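Local coordinates for type-2 ice-structuring protein (Brachyopsis rostratus, PDB 2ZIB) that binds to ice crystals and inhibits their growth, protecting fish blood from freezing at subzero sea-water temperatures, at residues R20-E25 with A125-K130; G42-S47 with S79-T84; I64-G69 with C104-A109; K73-W78 with D98-C103; D87-C92 with K113-L118. One frame throughout, in Å; residues are numbered along the deposited sequence. Where two conformers were deposited one is given.

Interaction 1 (R20-E25 with A125-K130); sequences RCFYSE and ASICAK
Two strands from near the opposite ends of the C-type lectin domain pair here: Cys21 to Glu25 run antiparallel to Ser126 to Lys130, closing the fold where its termini meet. Cys21/Lys130, Tyr23/Cys128 and Glu25/Ser126 are hydrogen-bonded pairs, six N-H to O bonds in all. The straightest of them joins Cys21 N to Lys130 O at 2.8 Å. Between them, Phe22/Ala129 and Ser24/Ile127 are non-hydrogen-bonded pairs; here the CA-H groups of Phe22, Ala129 and Ile127 point at carbonyl oxygens, Ala129 CA lying 3.1 Å from Cys21 O.

On the Phe22 face, Phe22 CE2 sits 3.8 Å from Ala129 CB, while Phe22 CB touches Ile127 CD1. Arg20 bends at chi3 (73°), which lays its guanidinium over Phe22 CZ and brings NH2 to 3.5 Å from Ala129 CB; its charge is met by Glu53. One water joins Ser24 OG to Ser126 O, which also accepts from Glu25 N. On the other face, Tyr23 CB rests 4.0 Å from Cys128 CB, and Glu25 CB comes to 3.3 Å from Ser126 OG.

Disulfides tie both strands outward, Cys21 to Cys10 and Cys128 to Cys38 of helix 31-40. Helix 51-60 packs on Phe22 and Ile127 through Ile57, strand 15-17 flanks 20-25, and strands 44-45 and 65-67 line the far edge of 125-130.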
# COMPACT_ATOMS: atom_id res chain seq x y z
N ARG A 20 -3.66 10.78 8.15
CA ARG A 20 -2.56 10.31 7.29
C ARG A 20 -2.47 11.11 6.00
O ARG A 20 -3.48 11.66 5.52
CB ARG A 20 -2.75 8.81 7.01
CG ARG A 20 -2.79 7.95 8.28
CD ARG A 20 -3.19 6.52 7.96
NE ARG A 20 -2.09 5.81 7.31
CZ ARG A 20 -2.26 4.63 6.68
NH1 ARG A 20 -3.46 4.11 6.50
NH2 ARG A 20 -1.18 4.02 6.18
N CYS A 21 -1.26 11.10 5.43
CA CYS A 21 -0.98 11.71 4.13
C CYS A 21 -0.54 10.64 3.16
O CYS A 21 0.20 9.71 3.55
CB CYS A 21 0.16 12.74 4.26
SG CYS A 21 -0.28 14.12 5.30
N PHE A 22 -1.02 10.75 1.91
CA PHE A 22 -0.80 9.73 0.89
C PHE A 22 -0.10 10.34 -0.31
O PHE A 22 -0.37 11.47 -0.71
CB PHE A 22 -2.14 9.11 0.49
CG PHE A 22 -2.76 8.34 1.62
CD1 PHE A 22 -3.53 8.99 2.60
CD2 PHE A 22 -2.54 6.97 1.75
CE1 PHE A 22 -4.07 8.29 3.66
CE2 PHE A 22 -3.08 6.24 2.84
CZ PHE A 22 -3.86 6.90 3.78
N TYR A 23 0.79 9.56 -0.91
CA TYR A 23 1.53 9.96 -2.11
C TYR A 23 1.38 8.94 -3.21
O TYR A 23 1.71 7.78 -3.01
CB TYR A 23 3.02 10.11 -1.76
CG TYR A 23 3.80 10.62 -2.95
CD1 TYR A 23 3.72 11.96 -3.30
CD2 TYR A 23 4.56 9.78 -3.74
CE1 TYR A 23 4.40 12.45 -4.41
CE2 TYR A 23 5.26 10.23 -4.88
CZ TYR A 23 5.15 11.57 -5.20
OH TYR A 23 5.80 12.07 -6.30
N SER A 24 0.90 9.40 -4.36
CA SER A 24 0.74 8.53 -5.51
C SER A 24 2.02 8.60 -6.35
O SER A 24 2.29 9.64 -6.94
CB SER A 24 -0.51 8.94 -6.29
OG SER A 24 -0.63 8.11 -7.42
N GLU A 25 2.79 7.51 -6.34
CA GLU A 25 4.01 7.39 -7.12
C GLU A 25 3.67 6.75 -8.46
O GLU A 25 3.40 5.54 -8.57
CB GLU A 25 5.03 6.52 -6.37
CG GLU A 25 6.32 6.27 -7.17
CD GLU A 25 7.00 7.55 -7.57
OE1 GLU A 25 7.65 8.18 -6.70
OE2 GLU A 25 6.88 7.95 -8.75
N ALA A 125 3.20 1.08 -10.42
CA ALA A 125 3.03 2.29 -9.62
C ALA A 125 2.77 1.90 -8.16
O ALA A 125 2.57 0.71 -7.85
CB ALA A 125 1.86 3.12 -10.21
N SER A 126 2.76 2.90 -7.27
CA SER A 126 2.65 2.59 -5.85
C SER A 126 2.03 3.74 -5.12
O SER A 126 1.89 4.86 -5.65
CB SER A 126 4.03 2.22 -5.31
OG SER A 126 4.98 3.29 -5.53
N ILE A 127 1.74 3.51 -3.86
CA ILE A 127 1.19 4.55 -2.98
C ILE A 127 1.89 4.50 -1.64
O ILE A 127 2.03 3.42 -1.02
CB ILE A 127 -0.34 4.49 -2.86
CG1 ILE A 127 -0.90 5.65 -2.06
CG2 ILE A 127 -0.78 3.18 -2.42
CD1 ILE A 127 -1.92 6.52 -2.86
N CYS A 128 2.39 5.68 -1.22
CA CYS A 128 3.03 5.81 0.10
C CYS A 128 2.09 6.47 1.08
O CYS A 128 1.16 7.19 0.68
CB CYS A 128 4.27 6.72 0.02
SG CYS A 128 5.50 6.27 -1.26
N ALA A 129 2.36 6.27 2.37
CA ALA A 129 1.64 6.98 3.42
C ALA A 129 2.60 7.37 4.54
O ALA A 129 3.65 6.73 4.73
CB ALA A 129 0.52 6.11 3.98
N LYS A 130 2.20 8.40 5.28
CA LYS A 130 2.91 8.79 6.52
C LYS A 130 1.94 9.65 7.33
O LYS A 130 0.89 10.09 6.83
CB LYS A 130 4.21 9.56 6.25
CG LYS A 130 4.05 10.89 5.45
CD LYS A 130 5.43 11.40 5.03
CE LYS A 130 5.33 12.66 4.20
NZ LYS A 130 6.71 13.08 3.75
O HOH W 1 -0.03 5.47 -7.83

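Interaction 2 (G42-S47 with S79-T84); sequences GGHLAS and SWTDGT. With SO4 (sulfate ion), chain B.
Asp82 OD2 is gripped from across the contact: Ser47 OG donates to it over 2.6 Å on the syn side, and a water that also holds Leu45 O and Ser47 N donates to the same oxygen. Asp82 OD1 accepts two bonds from one residue, Thr84 OG1 at 2.7 Å and Thr84 N at 3.0 Å, both arriving from the same face of the carboxylate. The hydroxyl comes in on the syn side, whereas the amide N-H descends from well above the plane. Both carboxylate oxygens are thus engaged, which fixes the group's rotation.

With chi1 at 65°, Ser47 OG lies between backbone N and carbonyl carbon, turned to the carboxylate and also bonded to His49, while CB sits over the five-membered ring of Trp80, 3.5 Å from the ring centroid. His44 is covered on one face by Asp82 CA and Thr81 O, and its plane stands 79° from the Asp82 carboxylate. At the ring edge NE2 donates to sulfate O2 at 2.7 Å; ND1 bonds to Glu35 of helix 31-40, which also engages Thr81 OG1. A second water bridges Leu45 O, Thr81 OG1 and Asp82 N.

Asp82 and Thr84 form an Asx turn overlapping the end of a type I beta turn from Trp80 to Gly83. The Ser47-Asp82 bond, the waters and the His44 packing link the start of this C-type lectin fold's long-loop region to strand 44-45 and the residues after it.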
# COMPACT_ATOMS: atom_id res chain seq x y z
N GLY A 42 10.02 9.68 3.66
CA GLY A 42 9.61 9.86 5.05
C GLY A 42 8.48 8.95 5.47
O GLY A 42 7.90 9.17 6.53
N GLY A 43 8.13 7.95 4.67
CA GLY A 43 6.98 7.08 4.98
C GLY A 43 7.25 5.64 4.60
O GLY A 43 8.35 5.12 4.76
N HIS A 44 6.18 5.00 4.15
CA HIS A 44 6.20 3.55 3.79
C HIS A 44 5.20 3.39 2.68
O HIS A 44 4.29 4.21 2.53
CB HIS A 44 5.78 2.67 4.99
CG HIS A 44 6.81 2.58 6.06
ND1 HIS A 44 7.96 1.84 5.91
CD2 HIS A 44 6.90 3.18 7.27
CE1 HIS A 44 8.70 1.95 7.01
NE2 HIS A 44 8.08 2.77 7.85
N LEU A 45 5.29 2.27 1.95
CA LEU A 45 4.12 1.89 1.15
C LEU A 45 2.89 1.89 2.06
O LEU A 45 2.99 1.50 3.23
CB LEU A 45 4.35 0.49 0.58
CG LEU A 45 5.29 0.45 -0.64
CD1 LEU A 45 5.64 -1.00 -0.98
CD2 LEU A 45 4.68 1.15 -1.85
N ALA A 46 1.74 2.27 1.53
CA ALA A 46 0.57 2.44 2.39
C ALA A 46 0.12 1.12 2.99
O ALA A 46 -0.01 0.10 2.30
CB ALA A 46 -0.57 3.03 1.58
N SER A 47 -0.23 1.18 4.28
CA SER A 47 -1.04 0.13 4.91
C SER A 47 -2.50 0.58 4.90
O SER A 47 -2.80 1.79 4.87
CB SER A 47 -0.55 -0.14 6.32
OG SER A 47 -0.74 1.02 7.12
N SER A 79 2.55 -8.98 6.74
CA SER A 79 2.91 -7.82 7.57
C SER A 79 2.91 -6.58 6.73
O SER A 79 3.17 -6.63 5.52
CB SER A 79 4.43 -8.00 7.93
OG SER A 79 4.75 -9.24 8.57
N TRP A 80 2.66 -5.45 7.38
CA TRP A 80 2.83 -4.15 6.75
C TRP A 80 4.22 -3.59 7.01
O TRP A 80 4.71 -3.68 8.17
CB TRP A 80 1.81 -3.14 7.29
CG TRP A 80 0.35 -3.44 7.01
CD1 TRP A 80 -0.63 -3.69 7.94
CD2 TRP A 80 -0.31 -3.43 5.73
NE1 TRP A 80 -1.84 -3.89 7.33
CE2 TRP A 80 -1.69 -3.71 5.97
CE3 TRP A 80 0.11 -3.21 4.41
CZ2 TRP A 80 -2.63 -3.78 4.93
CZ3 TRP A 80 -0.83 -3.26 3.37
CH2 TRP A 80 -2.19 -3.56 3.65
N THR A 81 4.83 -2.94 6.03
CA THR A 81 6.18 -2.39 6.26
C THR A 81 6.21 -1.30 7.34
O THR A 81 7.26 -1.06 7.93
CB THR A 81 6.77 -1.81 5.00
OG1 THR A 81 5.86 -0.84 4.47
CG2 THR A 81 7.05 -2.89 3.94
N ASP A 82 5.07 -0.66 7.60
CA ASP A 82 5.04 0.38 8.63
C ASP A 82 4.80 -0.20 10.03
O ASP A 82 4.71 0.57 10.99
CB ASP A 82 4.00 1.46 8.32
CG ASP A 82 2.58 0.96 8.29
OD1 ASP A 82 2.32 -0.21 8.66
OD2 ASP A 82 1.67 1.75 7.92
N GLY A 83 4.72 -1.52 10.19
CA GLY A 83 4.57 -2.12 11.51
C GLY A 83 3.16 -2.08 12.07
O GLY A 83 2.94 -2.56 13.20
N THR A 84 2.18 -1.53 11.35
CA THR A 84 0.81 -1.47 11.86
C THR A 84 0.14 -2.83 11.73
O THR A 84 0.62 -3.69 11.00
CB THR A 84 -0.00 -0.41 11.10
OG1 THR A 84 -0.09 -0.76 9.71
CG2 THR A 84 0.62 1.00 11.23
S SO4 B . 8.19 5.05 10.46
O1 SO4 B . 8.24 5.87 9.18
O2 SO4 B . 8.68 3.70 10.26
O3 SO4 B . 9.03 5.70 11.47
O4 SO4 B . 6.78 4.85 10.85
O HOH W 2 3.16 -0.42 5.26
O HOH W 3 1.77 3.20 5.56

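Interaction 3 (I64-G69 with C104-A109); sequences IVWIGG and CMQMTA
Ile67 and Met105 pack closely on the inner face of this strand pair, Ile67 CD1 lying 3.5 Å from Met105 SD. Met107 adds to the same cluster: its SD is 3.6 Å from Val65 CG2, these two side chains running alongside each other, whereas the Met107 and Ile67 side chains cross at about a right angle. The Ile67 rotamer, with CG1 between backbone N and carbonyl carbon (chi1 57°), carries CD1 between Met105 SD and Met107 CG. Helix 51-60, through Gln54 and Ile57, covers Met107, and Trp115 lies against Ile67 and Met105.

Trp66 faces the other way. Its CE3 edge points at Met105 O, 3.3 Å away, CZ3 touches Cys104 CB, and Gln106 NE2 stands over one ring face with the amide tilted 72° to the indole. Its NE1 bonds to the carbonyls of Met29 and Ala122.

Toward Ala109 the contact becomes looser and more exposed: Ile64 CG1 only grazes Ala109 CB at 3.9 Å, although CG2 still lies beside Gln106 OE1.

Val65 and Met107 form a hydrogen-bonded antiparallel pair. Met105 is bonded on both sides of the corner at Gly68, its O accepting from Ile67 N and its N donating to Gly69 O, 2.9 Å away. Sulfur, aliphatic and indole groups make most of the side-chain contacts, implying a hydrophobic core in which backbone bonds set the register.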
# COMPACT_ATOMS: atom_id res chain seq x y z
N ILE A 64 -3.19 -0.78 -11.18
CA ILE A 64 -2.50 -1.62 -10.16
C ILE A 64 -1.51 -0.76 -9.39
O ILE A 64 -0.74 0.03 -9.97
CB ILE A 64 -1.70 -2.74 -10.85
CG1 ILE A 64 -2.66 -3.74 -11.50
CG2 ILE A 64 -0.80 -3.44 -9.83
CD1 ILE A 64 -1.96 -4.71 -12.43
N VAL A 65 -1.48 -0.92 -8.06
CA VAL A 65 -0.45 -0.24 -7.25
C VAL A 65 0.07 -1.18 -6.19
O VAL A 65 -0.69 -1.92 -5.54
CB VAL A 65 -0.97 1.07 -6.54
CG1 VAL A 65 -1.14 2.19 -7.53
CG2 VAL A 65 -2.22 0.84 -5.66
N TRP A 66 1.38 -1.14 -6.00
CA TRP A 66 1.96 -1.75 -4.81
C TRP A 66 1.50 -1.06 -3.53
O TRP A 66 1.45 0.17 -3.49
CB TRP A 66 3.48 -1.71 -4.89
CG TRP A 66 4.12 -2.58 -5.90
CD1 TRP A 66 5.08 -2.21 -6.83
CD2 TRP A 66 3.98 -4.02 -6.04
NE1 TRP A 66 5.54 -3.31 -7.51
CE2 TRP A 66 4.93 -4.44 -7.01
CE3 TRP A 66 3.23 -5.01 -5.35
CZ2 TRP A 66 5.08 -5.80 -7.37
CZ3 TRP A 66 3.36 -6.34 -5.73
CH2 TRP A 66 4.30 -6.73 -6.73
N ILE A 67 1.17 -1.86 -2.52
CA ILE A 67 0.92 -1.36 -1.15
C ILE A 67 1.82 -2.11 -0.19
O ILE A 67 2.61 -2.97 -0.62
CB ILE A 67 -0.59 -1.40 -0.80
CG1 ILE A 67 -1.17 -2.83 -0.95
CG2 ILE A 67 -1.34 -0.35 -1.67
CD1 ILE A 67 -2.59 -2.96 -0.43
N GLY A 68 1.74 -1.82 1.11
CA GLY A 68 2.85 -2.19 1.98
C GLY A 68 2.89 -3.58 2.56
O GLY A 68 3.63 -3.82 3.51
N GLY A 69 2.12 -4.52 2.00
CA GLY A 69 2.06 -5.86 2.53
C GLY A 69 3.10 -6.77 1.89
O GLY A 69 3.34 -6.74 0.67
N CYS A 104 4.52 -10.34 -2.55
CA CYS A 104 4.27 -8.91 -2.33
C CYS A 104 2.81 -8.53 -2.66
O CYS A 104 2.24 -8.99 -3.67
CB CYS A 104 5.24 -8.10 -3.18
SG CYS A 104 6.87 -7.98 -2.46
N MET A 105 2.22 -7.66 -1.84
CA MET A 105 0.81 -7.30 -1.97
C MET A 105 0.59 -6.10 -2.86
O MET A 105 1.27 -5.07 -2.72
CB MET A 105 0.30 -6.99 -0.58
CG MET A 105 -1.19 -6.67 -0.47
SD MET A 105 -1.62 -5.92 1.12
CE MET A 105 -1.59 -7.32 2.24
N GLN A 106 -0.40 -6.20 -3.73
CA GLN A 106 -0.81 -5.07 -4.53
C GLN A 106 -2.33 -4.94 -4.52
O GLN A 106 -3.04 -5.91 -4.32
CB GLN A 106 -0.39 -5.19 -5.99
CG GLN A 106 -0.81 -6.46 -6.67
CD GLN A 106 -0.44 -6.54 -8.13
OE1 GLN A 106 -1.34 -6.79 -8.95
NE2 GLN A 106 0.82 -6.32 -8.47
N MET A 107 -2.78 -3.72 -4.81
CA MET A 107 -4.18 -3.50 -5.26
C MET A 107 -4.18 -3.84 -6.75
O MET A 107 -3.38 -3.27 -7.53
CB MET A 107 -4.61 -2.06 -5.02
CG MET A 107 -4.57 -1.67 -3.54
SD MET A 107 -4.85 0.10 -3.30
CE MET A 107 -6.47 0.16 -2.69
N THR A 108 -5.10 -4.73 -7.16
CA THR A 108 -5.17 -5.18 -8.54
C THR A 108 -5.90 -4.21 -9.46
O THR A 108 -6.40 -3.16 -9.03
CB THR A 108 -5.80 -6.57 -8.65
OG1 THR A 108 -7.18 -6.50 -8.25
CG2 THR A 108 -5.07 -7.64 -7.83
N ALA A 109 -5.95 -4.57 -10.75
CA ALA A 109 -6.62 -3.79 -11.77
C ALA A 109 -8.15 -3.91 -11.68
O ALA A 109 -8.85 -3.18 -12.38
CB ALA A 109 -6.16 -4.24 -13.13

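Interaction 4 (K73-W78 with D98-C103); sequences KVAGAW and DILSDC
A type II beta turn from Val74 to Ala77, with positive phi at Gly76, lies against residues 98-103, which fold through a type I turn from Ile99 to Asp102; neither segment is regular strand or helix. The Asp98 side chain reaches across to the Val74-Ala77 turn. Trp78 NE1 donates to Asp98 OD1 at 3.0 Å, the oxygen lying near the indole plane and receiving the proton on its syn side, with ring and carboxylate planes 35° apart. Its other oxygen, OD2, takes a bond from a water at 2.6 Å that also donates to Gly76 O. The carboxylate carbon CG stands 3.3 Å from Gly76 CA, close against the turn.

Both segments belong to the long-loop region of the C-type lectin fold, at the surface about 17 Å from the chain centre, and a disulfide ties Cys103 to Cys72, the residue just before 73-78. On the far side of the indole from NE1, Trp78 CZ3 approaches Cys103 O to 3.5 Å.

Leu100 and Ala75 form the apolar side: Leu100 CG meets Ala75 CB at 3.8 Å, and its CD2 branch lies along the Ala75 backbone. The Asp98 backbone N also bonds to Asp117 OD2, while Trp91 packs against the Trp78 ring.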
# COMPACT_ATOMS: atom_id res chain seq x y z
N LYS A 73 8.86 -14.07 4.40
CA LYS A 73 9.66 -14.81 5.37
C LYS A 73 9.02 -16.14 5.73
O LYS A 73 9.64 -17.23 5.63
CB LYS A 73 9.93 -13.96 6.61
CG LYS A 73 10.80 -12.74 6.40
CD LYS A 73 10.97 -11.96 7.69
CE LYS A 73 11.54 -10.55 7.43
NZ LYS A 73 12.15 -9.99 8.69
N VAL A 74 7.79 -16.08 6.20
CA VAL A 74 6.97 -17.26 6.54
C VAL A 74 5.77 -17.21 5.60
O VAL A 74 5.07 -16.20 5.54
CB VAL A 74 6.52 -17.18 8.02
CG1 VAL A 74 5.47 -18.26 8.29
CG2 VAL A 74 7.74 -17.35 8.98
N ALA A 75 5.56 -18.30 4.85
CA ALA A 75 4.53 -18.30 3.82
C ALA A 75 3.18 -17.94 4.43
O ALA A 75 2.80 -18.49 5.49
CB ALA A 75 4.45 -19.65 3.13
N GLY A 76 2.48 -16.99 3.81
CA GLY A 76 1.15 -16.60 4.26
C GLY A 76 1.09 -15.72 5.49
O GLY A 76 -0.02 -15.34 5.88
N ALA A 77 2.24 -15.35 6.08
CA ALA A 77 2.21 -14.50 7.28
C ALA A 77 2.45 -13.07 6.81
O ALA A 77 3.57 -12.65 6.57
CB ALA A 77 3.26 -14.98 8.25
N TRP A 78 1.36 -12.34 6.62
CA TRP A 78 1.39 -10.98 6.06
C TRP A 78 1.79 -9.98 7.15
O TRP A 78 1.32 -10.05 8.29
CB TRP A 78 0.02 -10.64 5.41
CG TRP A 78 -0.19 -11.46 4.20
CD1 TRP A 78 -0.81 -12.70 4.15
CD2 TRP A 78 0.38 -11.23 2.91
NE1 TRP A 78 -0.61 -13.24 2.90
CE2 TRP A 78 0.11 -12.36 2.13
CE3 TRP A 78 1.17 -10.19 2.36
CZ2 TRP A 78 0.57 -12.49 0.81
CZ3 TRP A 78 1.61 -10.32 1.07
CH2 TRP A 78 1.32 -11.44 0.30
N ASP A 98 -0.46 -17.29 -1.21
CA ASP A 98 0.51 -17.61 -0.14
C ASP A 98 1.63 -18.54 -0.64
O ASP A 98 2.12 -19.41 0.10
CB ASP A 98 -0.20 -18.17 1.09
CG ASP A 98 -0.98 -17.13 1.83
OD1 ASP A 98 -0.75 -15.90 1.61
OD2 ASP A 98 -1.80 -17.48 2.70
N ILE A 99 2.05 -18.36 -1.89
CA ILE A 99 3.24 -19.03 -2.42
C ILE A 99 4.42 -18.08 -2.22
O ILE A 99 4.33 -16.91 -2.62
CB ILE A 99 3.02 -19.42 -3.93
CG1 ILE A 99 1.78 -20.32 -4.12
CG2 ILE A 99 4.25 -20.12 -4.46
CD1 ILE A 99 1.26 -20.36 -5.59
N LEU A 100 5.53 -18.56 -1.64
CA LEU A 100 6.60 -17.65 -1.28
C LEU A 100 7.25 -16.93 -2.49
O LEU A 100 7.74 -15.82 -2.36
CB LEU A 100 7.72 -18.39 -0.51
CG LEU A 100 7.39 -18.60 0.98
CD1 LEU A 100 8.33 -19.63 1.56
CD2 LEU A 100 7.57 -17.32 1.77
N SER A 101 7.23 -17.56 -3.66
CA SER A 101 7.73 -16.91 -4.88
C SER A 101 6.99 -15.61 -5.25
O SER A 101 7.51 -14.81 -6.04
CB SER A 101 7.64 -17.88 -6.07
OG SER A 101 6.30 -18.19 -6.36
N ASP A 102 5.75 -15.45 -4.76
CA ASP A 102 4.89 -14.36 -5.19
C ASP A 102 4.35 -13.70 -3.91
O ASP A 102 3.18 -13.91 -3.54
CB ASP A 102 3.68 -14.92 -5.98
CG ASP A 102 4.02 -15.43 -7.36
OD1 ASP A 102 5.04 -16.14 -7.55
OD2 ASP A 102 3.29 -15.12 -8.34
N CYS A 103 5.20 -12.93 -3.23
CA CYS A 103 4.93 -12.61 -1.81
C CYS A 103 4.76 -11.14 -1.50
O CYS A 103 4.75 -10.77 -0.34
CB CYS A 103 5.99 -13.28 -0.91
SG CYS A 103 7.69 -12.71 -1.19
O HOH W 4 -2.41 -15.63 4.44

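Interaction 5 (D87-C92 with K113-L118); sequences DYRTWC and KCWDDL
Trp91 and Trp115 both leave the backbone with CG anti to the carbonyl carbon, but their chi2 values differ widely, 109° for Trp91 and -11° for Trp115; together these torsions turn the two indoles edge-to-face, the Trp115 edge toward the Trp91 face. With Tyr88 they form an aromatic cluster where the long loop of this C-type lectin fold meets strand 115-118, tied by the Cys92-Cys114 disulfide.

Trp115 is the centre of it. Thr90 CG2 lies over its five-membered ring, 3.6 Å from the centroid, and Tyr88 O sits at the ring edge, 3.4 Å from Trp115 CH2. The Tyr88 ring approaches the same end of the indole obliquely through CD2. Trp115 NE1 is satisfied by Gln54 of helix 51-60.

A single backbone bridge pins the loop to the strand: Trp115 N donates to Thr90 O at 2.9 Å, and Cys92 N returns a nearly straight bond of 2.8 Å to Trp115 O. Trp91 also touches the strand, CE3 meeting Trp115 CB at 3.6 Å and CZ3 reaching the Asp116 backbone. Next to this bridge the disulfide closes, Cys92 SG to Cys114 SG at 2.1 Å, its C-S-S-C torsion 94°.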
# COMPACT_ATOMS: atom_id res chain seq x y z
N ASP A 87 -5.21 -5.68 10.38
CA ASP A 87 -6.51 -5.72 11.05
C ASP A 87 -7.67 -5.54 10.07
O ASP A 87 -8.83 -5.48 10.45
CB ASP A 87 -6.57 -4.68 12.18
CG ASP A 87 -6.32 -3.25 11.72
OD1 ASP A 87 -5.97 -3.04 10.53
OD2 ASP A 87 -6.41 -2.26 12.52
N TYR A 88 -7.36 -5.51 8.79
CA TYR A 88 -8.32 -5.41 7.70
C TYR A 88 -7.71 -6.12 6.49
O TYR A 88 -6.51 -5.96 6.19
CB TYR A 88 -8.59 -3.95 7.36
CG TYR A 88 -9.41 -3.75 6.14
CD1 TYR A 88 -10.80 -4.01 6.14
CD2 TYR A 88 -8.81 -3.32 4.94
CE1 TYR A 88 -11.55 -3.82 5.00
CE2 TYR A 88 -9.57 -3.14 3.79
CZ TYR A 88 -10.94 -3.39 3.83
OH TYR A 88 -11.68 -3.21 2.67
N ARG A 89 -8.54 -6.86 5.77
CA ARG A 89 -8.13 -7.47 4.51
C ARG A 89 -9.22 -7.38 3.49
O ARG A 89 -10.40 -7.51 3.80
CB ARG A 89 -7.79 -8.96 4.72
CG ARG A 89 -6.67 -9.20 5.74
CD ARG A 89 -6.67 -10.59 6.34
NE ARG A 89 -7.69 -10.77 7.36
CZ ARG A 89 -8.03 -11.97 7.85
NH1 ARG A 89 -7.42 -13.07 7.43
NH2 ARG A 89 -8.98 -12.06 8.79
N THR A 90 -8.83 -7.19 2.23
CA THR A 90 -9.80 -7.26 1.13
C THR A 90 -9.14 -7.92 -0.09
O THR A 90 -9.03 -7.36 -1.19
CB THR A 90 -10.45 -5.88 0.87
OG1 THR A 90 -11.46 -6.01 -0.12
CG2 THR A 90 -9.45 -4.78 0.44
N TRP A 91 -8.72 -9.16 0.14
CA TRP A 91 -8.15 -9.97 -0.92
C TRP A 91 -9.19 -10.27 -2.01
O TRP A 91 -10.40 -10.44 -1.74
CB TRP A 91 -7.67 -11.31 -0.36
CG TRP A 91 -6.53 -11.18 0.61
CD1 TRP A 91 -6.58 -11.40 1.97
CD2 TRP A 91 -5.16 -10.91 0.29
NE1 TRP A 91 -5.32 -11.22 2.51
CE2 TRP A 91 -4.42 -10.96 1.49
CE3 TRP A 91 -4.47 -10.67 -0.91
CZ2 TRP A 91 -3.04 -10.72 1.56
CZ3 TRP A 91 -3.09 -10.44 -0.86
CH2 TRP A 91 -2.39 -10.46 0.38
N CYS A 92 -8.73 -10.32 -3.26
CA CYS A 92 -9.59 -10.80 -4.36
C CYS A 92 -10.04 -12.24 -4.09
O CYS A 92 -9.41 -12.97 -3.33
CB CYS A 92 -8.79 -10.78 -5.65
SG CYS A 92 -8.18 -9.15 -6.13
N LYS A 113 -10.24 -2.73 -6.63
CA LYS A 113 -8.83 -2.71 -6.14
C LYS A 113 -8.58 -3.80 -5.11
O LYS A 113 -7.72 -3.67 -4.24
CB LYS A 113 -8.51 -1.31 -5.59
CG LYS A 113 -8.47 -0.27 -6.66
CD LYS A 113 -7.03 -0.18 -7.24
CE LYS A 113 -6.99 0.31 -8.71
NZ LYS A 113 -7.63 -0.72 -9.66
N CYS A 114 -9.30 -4.93 -5.24
CA CYS A 114 -9.04 -6.03 -4.34
C CYS A 114 -7.57 -6.45 -4.41
O CYS A 114 -6.89 -6.30 -5.45
CB CYS A 114 -9.99 -7.20 -4.61
SG CYS A 114 -9.88 -7.98 -6.25
N TRP A 115 -7.08 -7.01 -3.30
CA TRP A 115 -5.65 -7.29 -3.18
C TRP A 115 -5.25 -8.66 -3.74
O TRP A 115 -6.03 -9.61 -3.71
CB TRP A 115 -5.22 -7.26 -1.72
CG TRP A 115 -5.59 -6.00 -0.99
CD1 TRP A 115 -6.06 -4.80 -1.47
CD2 TRP A 115 -5.55 -5.86 0.43
NE1 TRP A 115 -6.28 -3.91 -0.43
CE2 TRP A 115 -5.99 -4.55 0.74
CE3 TRP A 115 -5.18 -6.73 1.48
CZ2 TRP A 115 -6.07 -4.07 2.08
CZ3 TRP A 115 -5.24 -6.25 2.82
CH2 TRP A 115 -5.70 -4.93 3.09
N ASP A 116 -4.01 -8.76 -4.21
CA ASP A 116 -3.45 -10.03 -4.66
C ASP A 116 -1.97 -10.03 -4.34
O ASP A 116 -1.37 -8.95 -4.20
CB ASP A 116 -3.75 -10.22 -6.15
CG ASP A 116 -3.57 -11.64 -6.65
OD1 ASP A 116 -3.31 -12.58 -5.87
OD2 ASP A 116 -3.74 -11.83 -7.87
N ASP A 117 -1.41 -11.23 -4.26
CA ASP A 117 0.02 -11.39 -3.98
C ASP A 117 0.74 -11.81 -5.24
O ASP A 117 0.41 -12.82 -5.86
CB ASP A 117 0.24 -12.35 -2.78
CG ASP A 117 -0.44 -13.71 -2.85
OD1 ASP A 117 -1.46 -13.96 -3.54
OD2 ASP A 117 0.03 -14.59 -2.07
N LEU A 118 1.67 -10.96 -5.66
CA LEU A 118 2.36 -11.09 -6.96
C LEU A 118 3.87 -11.18 -6.71
O LEU A 118 4.35 -10.85 -5.61
CB LEU A 118 2.09 -9.83 -7.80
CG LEU A 118 0.83 -9.83 -8.66
CD1 LEU A 118 0.92 -10.79 -9.81
CD2 LEU A 118 -0.49 -10.06 -7.89

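Overall arrangement
Segment 125-130 of interaction 1, in strand 124-131, joins interactions 2 and 3: Ile127 O bonds to Ala46 N of interaction 2 (2.8 Å) and Ala125 O to Trp66 N of interaction 3 (2.9 Å). Interactions 2 and 3 meet at Gly68, whose N bonds to Ala46 O and whose O accepts from Thr81 N. Interaction 3 passes into interaction 5 through neighbouring strands 104-107 and 115-118; the centres of the two interactions lie about 8 Å apart. Interaction 4 is outermost, its centre about 24 Å from that of interaction 1, but Trp78 CH2 packs 3.4 Å from Asp117 CB of interaction 5. The sulfate beside interaction 2 is probably from the crystallisation liquor.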